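Local atomic coordinates of leucine-rich repeat protein (Bacteroides thetaiotaomicron, PDB entry 4ECN), a protein that is of unknown function but, as an extracellular leucine-rich repeat protein carrying DUF4458 domains, probably binds other proteins. Residues A[133-138]-A[207-212]; A[156-161]-A[174-179]; A[219-224]-A[255-260]. One frame throughout, in Å; residues are numbered along the deposited sequence.

All three contacts belong to one mixed sheet around the second DUF4458 region. The sodium ion, held by Gln314 and Val317, lies in another part of the chain. Contact 2 is nested within the loop closed by contact 1, and contact 3 follows both. Contacts 1 and 2, centres about 10 Å apart, are joined by packing of Phe135 CZ on Val160 CG2 at 3.8 Å. Contacts 1 and 3, about 12 Å apart, share neighbouring strands, with Thr134 O 2.8 Å from Ala255 N in a probable hydrogen bond. Contacts 2 and 3 are about 9 Å apart on antiparallel strands 157-164 and 214-227, joined by a probable hydrogen bond of 2.5 Å between Asp159 OD2 and Tyr224 OH.

Contact 1. Residues A[133-138]-A[207-212]; sequences VTFKLS and SAVWLP
Val133 and Val209 form an antiparallel hydrogen-bonded pair that fastens strand 130-139 to strand 202-212. Val133 N gives its hydrogen to Val209 O at 3.0 Å, and Val209 N returns a bond of the same length to Val133 O. That carbonyl oxygen also receives a CA-H...O contact from Ala208, whose CA lies 3.2 Å away. The chain turns a corner at Ser207, and beyond it Phe135 is bonded through the backbone to Cys205.

The valine branches then carry the apolar part. In Val133, CG1 is swung anti to the backbone N (chi1 158°) while CG2 stays beside it; CG2 is thereby directed at Leu211, whose CD1 it meets at 4.0 Å as the two side chains pass at a slant. The other branch, CG1, lies over one face of the Phe135 ring, offset toward the rim. Val209 also reaches Phe135, but from a different direction: its CG2, held between the backbone N and the carbonyl carbon, comes to the ring edge near the ring plane, 4.0 Å from CE2, with the two side chains crossing at about a right angle. Phe135 can be met there because its ring folds back beside its own backbone N (chi1 -62°), bringing the far edge closer to 207-212 than its CB.

The methyl CG2 of Thr134 rests 4.1 Å from Ala208 CA, while OG1 is engaged by the backbone N of Asp254. Strand 251-259 lies along 130-139, bonded to the backbone of Thr134 and Lys136, and Phe244 packs on both Val133 and Leu211.

In this join within the transthyretin-clan domain, two backbone bonds hold the strands in line, and the side chains add apolar contacts with no charged pair between the segments.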
loop_
_atom_site.group_PDB
_atom_site.type_symbol
_atom_site.label_atom_id
_atom_site.label_comp_id
_atom_site.label_asym_id
_atom_site.label_seq_id
_atom_site.Cartn_x
_atom_site.Cartn_y
_atom_site.Cartn_z
ATOM N N VAL A 133 21.283 44.144 5.071
ATOM C CA VAL A 133 22.397 43.611 4.276
ATOM C C VAL A 133 22.254 43.949 2.794
ATOM O O VAL A 133 21.145 43.988 2.263
ATOM C CB VAL A 133 22.483 42.057 4.462
ATOM C CG1 VAL A 133 23.208 41.361 3.314
ATOM C CG2 VAL A 133 23.148 41.699 5.784
ATOM N N THR A 134 23.406 44.132 2.128
ATOM C CA THR A 134 23.545 44.301 0.684
ATOM C C THR A 134 24.546 43.272 0.214
ATOM O O THR A 134 25.494 42.956 0.940
ATOM C CB THR A 134 23.940 45.721 0.275
ATOM O OG1 THR A 134 25.155 46.075 0.945
ATOM C CG2 THR A 134 22.846 46.736 0.536
ATOM N N PHE A 135 24.349 42.753 -0.995
ATOM C CA PHE A 135 25.225 41.727 -1.548
ATOM C C PHE A 135 26.123 42.291 -2.637
ATOM O O PHE A 135 25.807 43.312 -3.259
ATOM C CB PHE A 135 24.386 40.558 -2.094
ATOM C CG PHE A 135 23.584 39.913 -0.992
ATOM C CD1 PHE A 135 24.141 38.918 -0.197
ATOM C CD2 PHE A 135 22.310 40.371 -0.678
ATOM C CE1 PHE A 135 23.423 38.367 0.861
ATOM C CE2 PHE A 135 21.592 39.811 0.379
ATOM C CZ PHE A 135 22.147 38.809 1.126
ATOM N N LYS A 136 27.262 41.624 -2.825
ATOM C CA LYS A 136 28.269 41.921 -3.821
ATOM C C LYS A 136 28.615 40.616 -4.502
ATOM O O LYS A 136 29.211 39.710 -3.888
ATOM C CB LYS A 136 29.478 42.596 -3.172
ATOM C CG LYS A 136 30.649 42.909 -4.094
ATOM C CD LYS A 136 31.895 43.141 -3.231
ATOM C CE LYS A 136 33.158 43.485 -3.979
ATOM N NZ LYS A 136 33.102 44.856 -4.539
ATOM N N LEU A 137 28.146 40.497 -5.754
ATOM C CA LEU A 137 28.355 39.346 -6.629
ATOM C C LEU A 137 29.783 39.395 -7.169
ATOM O O LEU A 137 30.209 40.435 -7.657
ATOM C CB LEU A 137 27.318 39.332 -7.766
ATOM C CG LEU A 137 25.897 38.867 -7.460
ATOM C CD1 LEU A 137 25.128 39.866 -6.583
ATOM C CD2 LEU A 137 25.122 38.687 -8.751
ATOM N N SER A 138 30.529 38.291 -7.047
ATOM C CA SER A 138 31.934 38.226 -7.436
ATOM C C SER A 138 32.266 36.938 -8.177
ATOM O O SER A 138 31.667 35.904 -7.870
ATOM C CB SER A 138 32.798 38.310 -6.181
ATOM O OG SER A 138 32.294 39.226 -5.218
ATOM N N SER A 207 19.123 47.314 -3.096
ATOM C CA SER A 207 18.022 47.282 -2.131
ATOM C C SER A 207 18.401 46.342 -0.954
ATOM O O SER A 207 18.626 45.135 -1.163
ATOM C CB SER A 207 16.715 46.851 -2.791
ATOM O OG SER A 207 16.269 47.767 -3.778
ATOM N N ALA A 208 18.550 46.916 0.265
ATOM C CA ALA A 208 18.916 46.163 1.465
ATOM C C ALA A 208 17.816 45.204 1.867
ATOM O O ALA A 208 16.644 45.452 1.569
ATOM C CB ALA A 208 19.209 47.107 2.612
ATOM N N VAL A 209 18.186 44.102 2.545
ATOM C CA VAL A 209 17.227 43.115 3.027
ATOM C C VAL A 209 17.317 43.107 4.541
ATOM O O VAL A 209 18.295 43.601 5.069
ATOM C CB VAL A 209 17.427 41.712 2.399
ATOM C CG1 VAL A 209 17.362 41.787 0.881
ATOM C CG2 VAL A 209 18.725 41.049 2.853
ATOM N N TRP A 210 16.287 42.609 5.236
ATOM C CA TRP A 210 16.262 42.548 6.700
ATOM C C TRP A 210 16.517 41.138 7.171
ATOM O O TRP A 210 15.656 40.269 6.995
ATOM C CB TRP A 210 14.922 43.056 7.286
ATOM C CG TRP A 210 14.775 44.545 7.325
ATOM C CD1 TRP A 210 14.954 45.359 8.404
ATOM C CD2 TRP A 210 14.411 45.395 6.233
ATOM N NE1 TRP A 210 14.762 46.673 8.040
ATOM C CE2 TRP A 210 14.426 46.724 6.713
ATOM C CE3 TRP A 210 14.094 45.165 4.881
ATOM C CZ2 TRP A 210 14.124 47.818 5.894
ATOM C CZ3 TRP A 210 13.810 46.253 4.065
ATOM C CH2 TRP A 210 13.821 47.560 4.572
ATOM N N LEU A 211 17.695 40.909 7.783
ATOM C CA LEU A 211 18.079 39.616 8.357
ATOM C C LEU A 211 18.199 39.690 9.873
ATOM O O LEU A 211 18.694 40.695 10.376
ATOM C CB LEU A 211 19.420 39.120 7.785
ATOM C CG LEU A 211 19.496 38.693 6.333
ATOM C CD1 LEU A 211 20.910 38.333 5.988
ATOM C CD2 LEU A 211 18.593 37.503 6.039
ATOM N N PRO A 212 17.848 38.641 10.646
ATOM C CA PRO A 212 18.112 38.715 12.103
ATOM C C PRO A 212 19.626 38.832 12.373
ATOM O O PRO A 212 20.431 38.319 11.585
ATOM C CB PRO A 212 17.534 37.397 12.652
ATOM C CG PRO A 212 16.714 36.810 11.548
ATOM C CD PRO A 212 17.251 37.343 10.256
#

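Contact 2. Residues A[156-161]-A[174-179]; sequences RYVDVT and KGMKVT
Met176, a selenomethionine, lays its terminal methyl CE against Val158 CG1 and Val160 CG2, each at 3.7 Å. Its side chain stays extended until it bends at the last torsion (chi3 -58°), which brings CE across Val160 at about a right angle. Val178 CG2 adds to this tight apolar side, 3.9 Å from Val158 CB. The hairpin is drawn together by Val158 and Met176, which exchange two backbone hydrogen bonds, and by Val178 N bound to Arg156 O.

The other side is more open to solvent, at Lys177 and Lys174. The ring of Tyr157 slants across Lys177, with CE1 3.7 Å from the lysine CB, and Arg231 makes a cation-pi contact with the ring. Asp159, by contrast, is buried: where the chain turns at Gly175, its N gives Asp159 OD1 a nearly straight bond (2.7 Å, 172°), while OD2 is hydrogen-bonded to Tyr224 OH. Exchanging Asp159 for an alanine would probably leave both Gly175 N and the Tyr224 hydroxyl without this partner and let the bend at Gly175 shift.

Arg156 and Tyr157 together face Tyr224 in a classic beta bulge. Strand 157-164 lies between its hairpin mate 170-179 and strand 214-227, and strand 202-212 borders 170-179 through Cys205 and Ala203.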
loop_
_atom_site.group_PDB
_atom_site.type_symbol
_atom_site.label_atom_id
_atom_site.label_comp_id
_atom_site.label_asym_id
_atom_site.label_seq_id
_atom_site.Cartn_x
_atom_site.Cartn_y
_atom_site.Cartn_z
ATOM N N ARG A 156 20.844 40.037 -14.500
ATOM C CA ARG A 156 19.947 41.148 -14.156
ATOM C C ARG A 156 19.321 41.001 -12.755
ATOM O O ARG A 156 19.094 42.011 -12.079
ATOM C CB ARG A 156 18.843 41.265 -15.206
ATOM C CG ARG A 156 19.381 41.528 -16.614
ATOM C CD ARG A 156 19.654 42.988 -16.900
ATOM N NE ARG A 156 20.319 43.139 -18.193
ATOM C CZ ARG A 156 21.623 43.352 -18.342
ATOM N NH1 ARG A 156 22.410 43.484 -17.279
ATOM N NH2 ARG A 156 22.148 43.462 -19.556
ATOM N N TYR A 157 19.028 39.749 -12.342
ATOM C CA TYR A 157 18.411 39.394 -11.060
ATOM C C TYR A 157 19.088 38.176 -10.433
ATOM O O TYR A 157 19.631 37.328 -11.147
ATOM C CB TYR A 157 16.908 39.118 -11.238
ATOM C CG TYR A 157 16.135 40.354 -11.633
ATOM C CD1 TYR A 157 15.683 41.255 -10.673
ATOM C CD2 TYR A 157 15.890 40.648 -12.972
ATOM C CE1 TYR A 157 15.018 42.427 -11.036
ATOM C CE2 TYR A 157 15.220 41.813 -13.348
ATOM C CZ TYR A 157 14.775 42.697 -12.377
ATOM O OH TYR A 157 14.093 43.833 -12.753
ATOM N N VAL A 158 19.050 38.093 -9.092
ATOM C CA VAL A 158 19.633 36.975 -8.367
ATOM C C VAL A 158 18.698 36.545 -7.203
ATOM O O VAL A 158 17.900 37.343 -6.697
ATOM C CB VAL A 158 21.063 37.312 -7.866
ATOM C CG1 VAL A 158 21.044 38.216 -6.636
ATOM C CG2 VAL A 158 21.866 36.048 -7.595
ATOM N N ASP A 159 18.797 35.253 -6.821
ATOM C CA ASP A 159 18.130 34.623 -5.676
ATOM C C ASP A 159 19.188 34.151 -4.753
ATOM O O ASP A 159 20.005 33.347 -5.189
ATOM C CB ASP A 159 17.203 33.447 -6.089
ATOM C CG ASP A 159 15.942 33.783 -6.860
ATOM O OD1 ASP A 159 15.362 34.848 -6.613
ATOM O OD2 ASP A 159 15.488 32.938 -7.637
ATOM N N VAL A 160 19.264 34.652 -3.512
ATOM C CA VAL A 160 20.323 34.085 -2.687
ATOM C C VAL A 160 19.695 33.463 -1.432
ATOM O O VAL A 160 18.698 33.951 -0.891
ATOM C CB VAL A 160 21.519 35.022 -2.332
ATOM C CG1 VAL A 160 22.016 35.783 -3.562
ATOM C CG2 VAL A 160 21.219 35.976 -1.186
ATOM N N THR A 161 20.278 32.328 -1.037
ATOM C CA THR A 161 19.995 31.587 0.179
ATOM C C THR A 161 21.116 31.850 1.139
ATOM O O THR A 161 22.282 31.574 0.817
ATOM C CB THR A 161 19.829 30.069 -0.074
ATOM O OG1 THR A 161 19.094 29.824 -1.266
ATOM C CG2 THR A 161 19.229 29.328 1.127
ATOM N N LYS A 174 14.525 36.420 -2.661
ATOM C CA LYS A 174 14.155 36.199 -4.049
ATOM C C LYS A 174 14.054 37.481 -4.881
ATOM O O LYS A 174 13.689 38.542 -4.375
ATOM C CB LYS A 174 12.824 35.438 -4.118
ATOM C CG LYS A 174 12.972 33.958 -3.738
ATOM C CD LYS A 174 11.673 33.144 -3.883
ATOM C CE LYS A 174 11.794 31.677 -3.503
ATOM N NZ LYS A 174 12.673 30.904 -4.432
ATOM N N GLY A 175 14.411 37.321 -6.160
ATOM C CA GLY A 175 14.383 38.311 -7.224
ATOM C C GLY A 175 15.006 39.658 -6.934
ATOM O O GLY A 175 14.409 40.682 -7.277
HETATM N N MSE A 176 16.210 39.688 -6.337
HETATM C CA MSE A 176 16.902 40.946 -6.052
HETATM C C MSE A 176 17.523 41.509 -7.335
HETATM O O MSE A 176 18.139 40.741 -8.085
HETATM C CB MSE A 176 17.972 40.758 -4.975
HETATM C CG MSE A 176 17.414 40.383 -3.590
HETATM SE SE MSE A 176 18.821 40.143 -2.249
HETATM C CE MSE A 176 19.823 38.739 -3.130
ATOM N N LYS A 177 17.354 42.845 -7.596
ATOM C CA LYS A 177 17.898 43.477 -8.801
ATOM C C LYS A 177 19.394 43.757 -8.630
ATOM O O LYS A 177 19.817 44.459 -7.709
ATOM C CB LYS A 177 17.153 44.765 -9.185
ATOM C CG LYS A 177 17.519 45.261 -10.584
ATOM C CD LYS A 177 17.011 46.663 -10.874
ATOM C CE LYS A 177 17.643 47.273 -12.112
ATOM N NZ LYS A 177 19.104 47.547 -11.941
ATOM N N VAL A 178 20.172 43.199 -9.554
ATOM C CA VAL A 178 21.622 43.294 -9.630
ATOM C C VAL A 178 21.973 44.560 -10.425
ATOM O O VAL A 178 21.617 44.668 -11.602
ATOM C CB VAL A 178 22.207 41.994 -10.267
ATOM C CG1 VAL A 178 23.711 42.080 -10.433
ATOM C CG2 VAL A 178 21.836 40.749 -9.457
ATOM N N THR A 179 22.642 45.525 -9.772
ATOM C CA THR A 179 23.074 46.793 -10.371
ATOM C C THR A 179 24.582 46.655 -10.745
ATOM O O THR A 179 25.461 46.711 -9.874
ATOM C CB THR A 179 22.760 47.944 -9.401
ATOM O OG1 THR A 179 21.344 48.001 -9.218
ATOM C CG2 THR A 179 23.255 49.278 -9.890
#

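Contact 3. Residues A[219-224]-A[255-260]; sequences VAYTTY and ANVPIQ
Tyr221 reaches from strand 214-227 to the end of strand 251-259, and its hydroxyl makes the one hydrogen bond across the contact. Gln260 N donates to Tyr221 OH at 2.7 Å with an angle of 154° at the hydrogen. The same oxygen is hydrogen-bonded to Glu235 OE2, so it is gripped from both a backbone amide and a carboxylate. The ring carbon CE2 of Tyr221 lies 3.3 Å from Pro258 O, which approaches obliquely. Within 255-260 the side chain of Gln260 bends back on itself, and NE2 donates to Pro258 O at 3.1 Å from well above the carbonyl plane; NE2 also has Glu140 as a partner, while OE1 is bonded to Lys262 NZ. These bonds hold the amide group at the end of the strand, with CB and CG of Gln260 beside the tyrosine hydroxyl.

The two strands do not pair: the axes of the two short segments approach to 8.0 Å and lie at 64°. Strand 251-259 runs parallel to 130-139, whereas 214-227 is bordered by 157-164 and 230-238, and the meeting is therefore one of side chains across the buried interior of the strand assembly, consistent with the sandwich-like folds of the transthyretin clan.

The apolar part consists of a CH-pi contact and a few methyl contacts. The Tyr221 ring stands between its backbone N and carbonyl carbon (chi1 69°), a setting that points it toward 255-260 and presents one face to Ile259. Ile259 CD1 lies over that face, 3.9 Å from the ring centroid and offset toward the rim. The same methyl meets Thr223 CG2 tip to tip at 3.8 Å, while Thr223 OG1 is hydrogen-bonded to Tyr150 OH. Nearer the backbone, Val257 CG1 touches Tyr221 CB at 4.2 Å.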
loop_
_atom_site.group_PDB
_atom_site.type_symbol
_atom_site.label_atom_id
_atom_site.label_comp_id
_atom_site.label_asym_id
_atom_site.label_seq_id
_atom_site.Cartn_x
_atom_site.Cartn_y
_atom_site.Cartn_z
ATOM N N VAL A 219 24.719 30.164 0.790
ATOM C CA VAL A 219 24.840 28.725 0.573
ATOM C C VAL A 219 24.251 28.298 -0.815
ATOM O O VAL A 219 24.435 27.146 -1.234
ATOM C CB VAL A 219 24.191 27.919 1.739
ATOM C CG1 VAL A 219 24.969 28.133 3.033
ATOM C CG2 VAL A 219 22.705 28.232 1.924
ATOM N N ALA A 220 23.601 29.223 -1.536
ATOM C CA ALA A 220 23.055 28.935 -2.871
ATOM C C ALA A 220 22.569 30.196 -3.582
ATOM O O ALA A 220 22.173 31.167 -2.930
ATOM C CB ALA A 220 21.899 27.939 -2.772
ATOM N N TYR A 221 22.556 30.166 -4.922
ATOM C CA TYR A 221 22.021 31.276 -5.718
ATOM C C TYR A 221 21.493 30.783 -7.072
ATOM O O TYR A 221 21.902 29.727 -7.581
ATOM C CB TYR A 221 23.057 32.411 -5.946
ATOM C CG TYR A 221 24.206 32.015 -6.849
ATOM C CD1 TYR A 221 24.109 32.148 -8.234
ATOM C CD2 TYR A 221 25.363 31.442 -6.326
ATOM C CE1 TYR A 221 25.133 31.714 -9.075
ATOM C CE2 TYR A 221 26.395 31.012 -7.157
ATOM C CZ TYR A 221 26.281 31.163 -8.531
ATOM O OH TYR A 221 27.305 30.773 -9.356
ATOM N N THR A 222 20.598 31.591 -7.652
ATOM C CA THR A 222 20.054 31.450 -8.994
ATOM C C THR A 222 20.168 32.829 -9.639
ATOM O O THR A 222 19.633 33.802 -9.093
ATOM C CB THR A 222 18.636 30.872 -8.989
ATOM O OG1 THR A 222 18.641 29.618 -8.311
ATOM C CG2 THR A 222 18.108 30.657 -10.381
ATOM N N THR A 223 20.920 32.926 -10.753
ATOM C CA THR A 223 21.054 34.197 -11.483
ATOM C C THR A 223 20.077 34.204 -12.680
ATOM O O THR A 223 19.768 33.146 -13.236
ATOM C CB THR A 223 22.505 34.471 -11.927
ATOM O OG1 THR A 223 23.028 33.316 -12.572
ATOM C CG2 THR A 223 23.410 34.876 -10.773
ATOM N N TYR A 224 19.593 35.404 -13.058
ATOM C CA TYR A 224 18.651 35.596 -14.162
ATOM C C TYR A 224 19.078 36.688 -15.156
ATOM O O TYR A 224 19.649 37.705 -14.764
ATOM C CB TYR A 224 17.263 35.977 -13.626
ATOM C CG TYR A 224 16.667 34.973 -12.674
ATOM C CD1 TYR A 224 15.937 33.883 -13.143
ATOM C CD2 TYR A 224 16.819 35.114 -11.298
ATOM C CE1 TYR A 224 15.406 32.939 -12.267
ATOM C CE2 TYR A 224 16.286 34.182 -10.412
ATOM C CZ TYR A 224 15.579 33.097 -10.899
ATOM O OH TYR A 224 15.058 32.178 -10.018
ATOM N N ALA A 255 27.970 41.662 1.118
ATOM C CA ALA A 255 28.002 40.260 1.545
ATOM C C ALA A 255 28.337 39.385 0.328
ATOM O O ALA A 255 27.765 39.594 -0.740
ATOM C CB ALA A 255 26.657 39.888 2.161
ATOM N N ASN A 256 29.266 38.435 0.467
ATOM C CA ASN A 256 29.765 37.655 -0.671
ATOM C C ASN A 256 28.755 36.650 -1.335
ATOM O O ASN A 256 28.334 35.677 -0.713
ATOM C CB ASN A 256 30.998 36.843 -0.269
ATOM C CG ASN A 256 31.671 36.146 -1.435
ATOM O OD1 ASN A 256 32.059 34.967 -1.335
ATOM N ND2 ASN A 256 31.824 36.861 -2.574
ATOM N N VAL A 257 28.502 36.843 -2.648
ATOM C CA VAL A 257 27.734 35.938 -3.496
ATOM C C VAL A 257 28.731 35.429 -4.563
ATOM O O VAL A 257 28.991 36.134 -5.544
ATOM C CB VAL A 257 26.444 36.564 -4.082
ATOM C CG1 VAL A 257 25.699 35.565 -4.963
ATOM C CG2 VAL A 257 25.528 37.078 -2.975
ATOM N N PRO A 258 29.373 34.256 -4.325
ATOM C CA PRO A 258 30.411 33.763 -5.252
ATOM C C PRO A 258 29.856 33.145 -6.552
ATOM O O PRO A 258 29.560 31.944 -6.607
ATOM C CB PRO A 258 31.134 32.696 -4.420
ATOM C CG PRO A 258 30.117 32.193 -3.490
ATOM C CD PRO A 258 29.230 33.360 -3.160
ATOM N N ILE A 259 29.808 33.956 -7.621
ATOM C CA ILE A 259 29.300 33.533 -8.925
ATOM C C ILE A 259 30.318 32.577 -9.568
ATOM O O ILE A 259 31.508 32.866 -9.570
ATOM C CB ILE A 259 28.981 34.762 -9.811
ATOM C CG1 ILE A 259 27.962 35.712 -9.115
ATOM C CG2 ILE A 259 28.514 34.357 -11.225
ATOM C CD1 ILE A 259 26.594 35.114 -8.719
ATOM N N GLN A 260 29.838 31.429 -10.084
ATOM C CA GLN A 260 30.670 30.368 -10.657
ATOM C C GLN A 260 30.779 30.413 -12.181
ATOM O O GLN A 260 31.817 29.997 -12.717
ATOM C CB GLN A 260 30.099 28.991 -10.271
ATOM C CG GLN A 260 30.009 28.731 -8.772
ATOM C CD GLN A 260 31.346 28.760 -8.077
ATOM O OE1 GLN A 260 32.298 28.068 -8.466
ATOM N NE2 GLN A 260 31.425 29.541 -7.005
#